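Long-range contact in Lin1944 protein (PDB 3D7L), which is of unknown function but belongs to the short-chain dehydrogenase/reductase family and is therefore probably an oxidoreductase: residues N82-Q93 with S127-V135. Sequence-based numbering, arbitrary orientation.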
loop_
_atom_site.group_PDB
_atom_site.type_symbol
_atom_site.label_atom_id
_atom_site.label_comp_id
_atom_site.label_asym_id
_atom_site.label_seq_id
_atom_site.Cartn_x
_atom_site.Cartn_y
_atom_site.Cartn_z
ATOM N N ASN D 82 4.248 -10.410 7.798
ATOM C CA ASN D 82 3.824 -9.301 6.960
ATOM C C ASN D 82 4.979 -8.312 6.686
ATOM O O ASN D 82 5.006 -7.636 5.645
ATOM C CB ASN D 82 2.623 -8.618 7.621
ATOM C CG ASN D 82 1.831 -7.756 6.665
ATOM O OD1 ASN D 82 1.578 -6.588 6.954
ATOM N ND2 ASN D 82 1.408 -8.323 5.544
ATOM N N ALA D 83 5.915 -8.242 7.625
ATOM C CA ALA D 83 7.130 -7.431 7.535
ATOM C C ALA D 83 8.022 -7.822 6.376
ATOM O O ALA D 83 8.777 -6.991 5.847
ATOM C CB ALA D 83 7.927 -7.532 8.855
ATOM N N VAL D 84 7.949 -9.084 5.983
ATOM C CA VAL D 84 8.714 -9.580 4.835
ATOM C C VAL D 84 8.192 -8.924 3.545
ATOM O O VAL D 84 8.959 -8.336 2.776
ATOM C CB VAL D 84 8.694 -11.153 4.763
ATOM C CG1 VAL D 84 9.530 -11.641 3.610
ATOM C CG2 VAL D 84 9.200 -11.771 6.083
ATOM N N THR D 85 6.880 -8.988 3.330
ATOM C CA THR D 85 6.257 -8.263 2.206
ATOM C C THR D 85 6.680 -6.792 2.212
ATOM O O THR D 85 7.111 -6.242 1.180
ATOM C CB THR D 85 4.744 -8.308 2.313
ATOM O OG1 THR D 85 4.353 -9.660 2.483
ATOM C CG2 THR D 85 4.074 -7.717 1.030
ATOM N N ILE D 86 6.550 -6.174 3.387
ATOM C CA ILE D 86 6.864 -4.761 3.571
ATOM C C ILE D 86 8.275 -4.411 3.125
ATOM O O ILE D 86 8.470 -3.361 2.499
ATOM C CB ILE D 86 6.576 -4.277 5.007
ATOM C CG1 ILE D 86 5.052 -4.281 5.256
ATOM C CG2 ILE D 86 7.140 -2.875 5.228
ATOM C CD1 ILE D 86 4.634 -3.899 6.665
ATOM N N SER D 87 9.244 -5.293 3.387
ATOM C CA SER D 87 10.630 -5.002 2.989
ATOM C C SER D 87 10.921 -5.291 1.524
ATOM O O SER D 87 11.887 -4.761 0.979
ATOM C CB SER D 87 11.662 -5.713 3.899
ATOM O OG SER D 87 11.738 -7.090 3.571
ATOM N N SER D 88 10.082 -6.110 0.880
ATOM C CA SER D 88 10.393 -6.621 -0.465
ATOM C C SER D 88 9.479 -6.103 -1.600
ATOM O O SER D 88 9.801 -5.092 -2.221
ATOM C CB SER D 88 10.472 -8.150 -0.458
ATOM O OG SER D 88 10.959 -8.634 -1.706
ATOM N N LYS D 89 8.356 -6.774 -1.866
ATOM C CA LYS D 89 7.453 -6.338 -2.924
ATOM C C LYS D 89 7.014 -4.896 -2.705
ATOM O O LYS D 89 6.876 -4.151 -3.673
ATOM C CB LYS D 89 6.226 -7.259 -3.041
ATOM C CG LYS D 89 5.206 -6.880 -4.135
ATOM C CD LYS D 89 5.718 -7.228 -5.520
ATOM C CE LYS D 89 4.701 -6.940 -6.615
ATOM N NZ LYS D 89 3.554 -7.860 -6.550
ATOM N N LEU D 90 6.786 -4.514 -1.448
ATOM C CA LEU D 90 6.344 -3.152 -1.119
ATOM C C LEU D 90 7.527 -2.176 -1.051
ATOM O O LEU D 90 7.725 -1.362 -1.953
ATOM C CB LEU D 90 5.544 -3.122 0.191
ATOM C CG LEU D 90 4.735 -1.842 0.506
ATOM C CD1 LEU D 90 3.608 -2.168 1.502
ATOM C CD2 LEU D 90 5.597 -0.695 1.018
ATOM N N GLY D 91 8.314 -2.293 0.019
ATOM C CA GLY D 91 9.355 -1.324 0.362
ATOM C C GLY D 91 10.544 -1.429 -0.554
ATOM O O GLY D 91 11.184 -0.435 -0.817
ATOM N N GLY D 92 10.850 -2.645 -1.012
ATOM C CA GLY D 92 11.932 -2.885 -1.940
ATOM C C GLY D 92 11.704 -2.180 -3.258
ATOM O O GLY D 92 12.594 -1.462 -3.720
ATOM N N GLN D 93 10.509 -2.324 -3.849
ATOM C CA GLN D 93 10.218 -1.647 -5.122
ATOM C C GLN D 93 10.162 -0.117 -4.968
ATOM O O GLN D 93 10.622 0.624 -5.847
ATOM C CB GLN D 93 8.919 -2.149 -5.742
ATOM C CG GLN D 93 8.933 -3.567 -6.234
ATOM C CD GLN D 93 7.782 -3.802 -7.220
ATOM O OE1 GLN D 93 7.976 -3.733 -8.437
ATOM N NE2 GLN D 93 6.573 -4.057 -6.690
ATOM N N SER D 127 -1.567 -9.983 2.133
ATOM C CA SER D 127 -0.298 -9.305 2.232
ATOM C C SER D 127 0.194 -8.858 0.846
ATOM O O SER D 127 0.711 -7.754 0.685
ATOM C CB SER D 127 0.696 -10.220 2.933
ATOM O OG SER D 127 1.931 -9.569 3.127
ATOM N N ALA D 128 0.016 -9.697 -0.170
ATOM C CA ALA D 128 0.373 -9.270 -1.535
ATOM C C ALA D 128 -0.577 -8.136 -2.031
ATOM O O ALA D 128 -0.146 -7.161 -2.665
ATOM C CB ALA D 128 0.376 -10.471 -2.480
ATOM N N ALA D 129 -1.860 -8.255 -1.699
ATOM C CA ALA D 129 -2.840 -7.198 -1.969
ATOM C C ALA D 129 -2.374 -5.827 -1.420
ATOM O O ALA D 129 -2.316 -4.840 -2.157
ATOM C CB ALA D 129 -4.210 -7.576 -1.360
HETATM N N MSE D 130 -2.042 -5.791 -0.126
HETATM C CA MSE D 130 -1.398 -4.622 0.514
HETATM C C MSE D 130 -0.243 -4.025 -0.292
HETATM O O MSE D 130 -0.240 -2.827 -0.597
HETATM C CB MSE D 130 -0.890 -5.021 1.913
HETATM C CG MSE D 130 -0.269 -3.883 2.751
HETATM SE SE MSE D 130 0.861 -4.576 4.227
HETATM C CE MSE D 130 2.250 -5.444 3.211
ATOM N N ALA D 131 0.745 -4.869 -0.610
ATOM C CA ALA D 131 1.920 -4.454 -1.368
ATOM C C ALA D 131 1.488 -3.857 -2.697
ATOM O O ALA D 131 1.957 -2.788 -3.077
ATOM C CB ALA D 131 2.858 -5.636 -1.618
ATOM N N ASN D 132 0.605 -4.552 -3.415
ATOM C CA ASN D 132 0.140 -4.067 -4.730
ATOM C C ASN D 132 -0.590 -2.722 -4.672
ATOM O O ASN D 132 -0.358 -1.837 -5.510
ATOM C CB ASN D 132 -0.728 -5.109 -5.445
ATOM C CG ASN D 132 0.028 -6.371 -5.761
ATOM O OD1 ASN D 132 1.269 -6.403 -5.694
ATOM N ND2 ASN D 132 -0.706 -7.443 -6.043
ATOM N N GLY D 133 -1.481 -2.581 -3.696
ATOM C CA GLY D 133 -2.186 -1.326 -3.480
ATOM C C GLY D 133 -1.227 -0.194 -3.131
ATOM O O GLY D 133 -1.354 0.925 -3.642
ATOM N N ALA D 134 -0.253 -0.503 -2.284
ATOM C CA ALA D 134 0.723 0.467 -1.835
ATOM C C ALA D 134 1.540 0.998 -3.017
ATOM O O ALA D 134 1.737 2.204 -3.167
ATOM C CB ALA D 134 1.634 -0.160 -0.826
ATOM N N VAL D 135 1.999 0.081 -3.851
ATOM C CA VAL D 135 2.861 0.429 -4.986
ATOM C C VAL D 135 2.070 1.212 -6.050
ATOM O O VAL D 135 2.590 2.187 -6.654
ATOM C CB VAL D 135 3.598 -0.836 -5.525
ATOM C CG1 VAL D 135 4.326 -0.562 -6.858
ATOM C CG2 VAL D 135 4.634 -1.332 -4.468
#
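The helical segments 82-93 and 127-135 run in the same direction, their axes crossing at -26° and 8.4 Å apart at closest, with the CA atoms of Leu90 and Ala131 the nearest across the pair. The small side chain of Ala131 suits this close approach: its CB touches Thr85 CG2 at 3.6 Å and also meets Lys89 CG. Met130, present as selenomethionine, is a knob in the hole formed by Asn82, Thr85, Ile86 and Leu90. Bent at chi3 (64°), it brings CE to 3.7 Å from Ile86 CG1. Leu90 CD1 lies 3.7 Å from Ala134 CB, while the second subunit packs on Ile86, Met130 and Ala134. Polar links border this apolar strip. At one end the hydroxyls Thr85 OG1 and Ser127 OG share a hydrogen bond of 2.5 Å, and Thr70 N also binds Thr85 OG1. Farther along, Lys89 curls at chi2 and chi4 to set NZ 2.8 Å from Asn132 OD1, in the carbonyl plane on a lone pair; Thr114 O is a second acceptor for this ammonium. Val135 CG2 rests against Lys89 O, beside Gln93, whose amide OE1 bonds Ser64. In this Rossmann-type SDR fold, the pair are neighbouring helices on one face of the parallel sheet, following strands 59-64 and 108-113 and helping form the dimer interface.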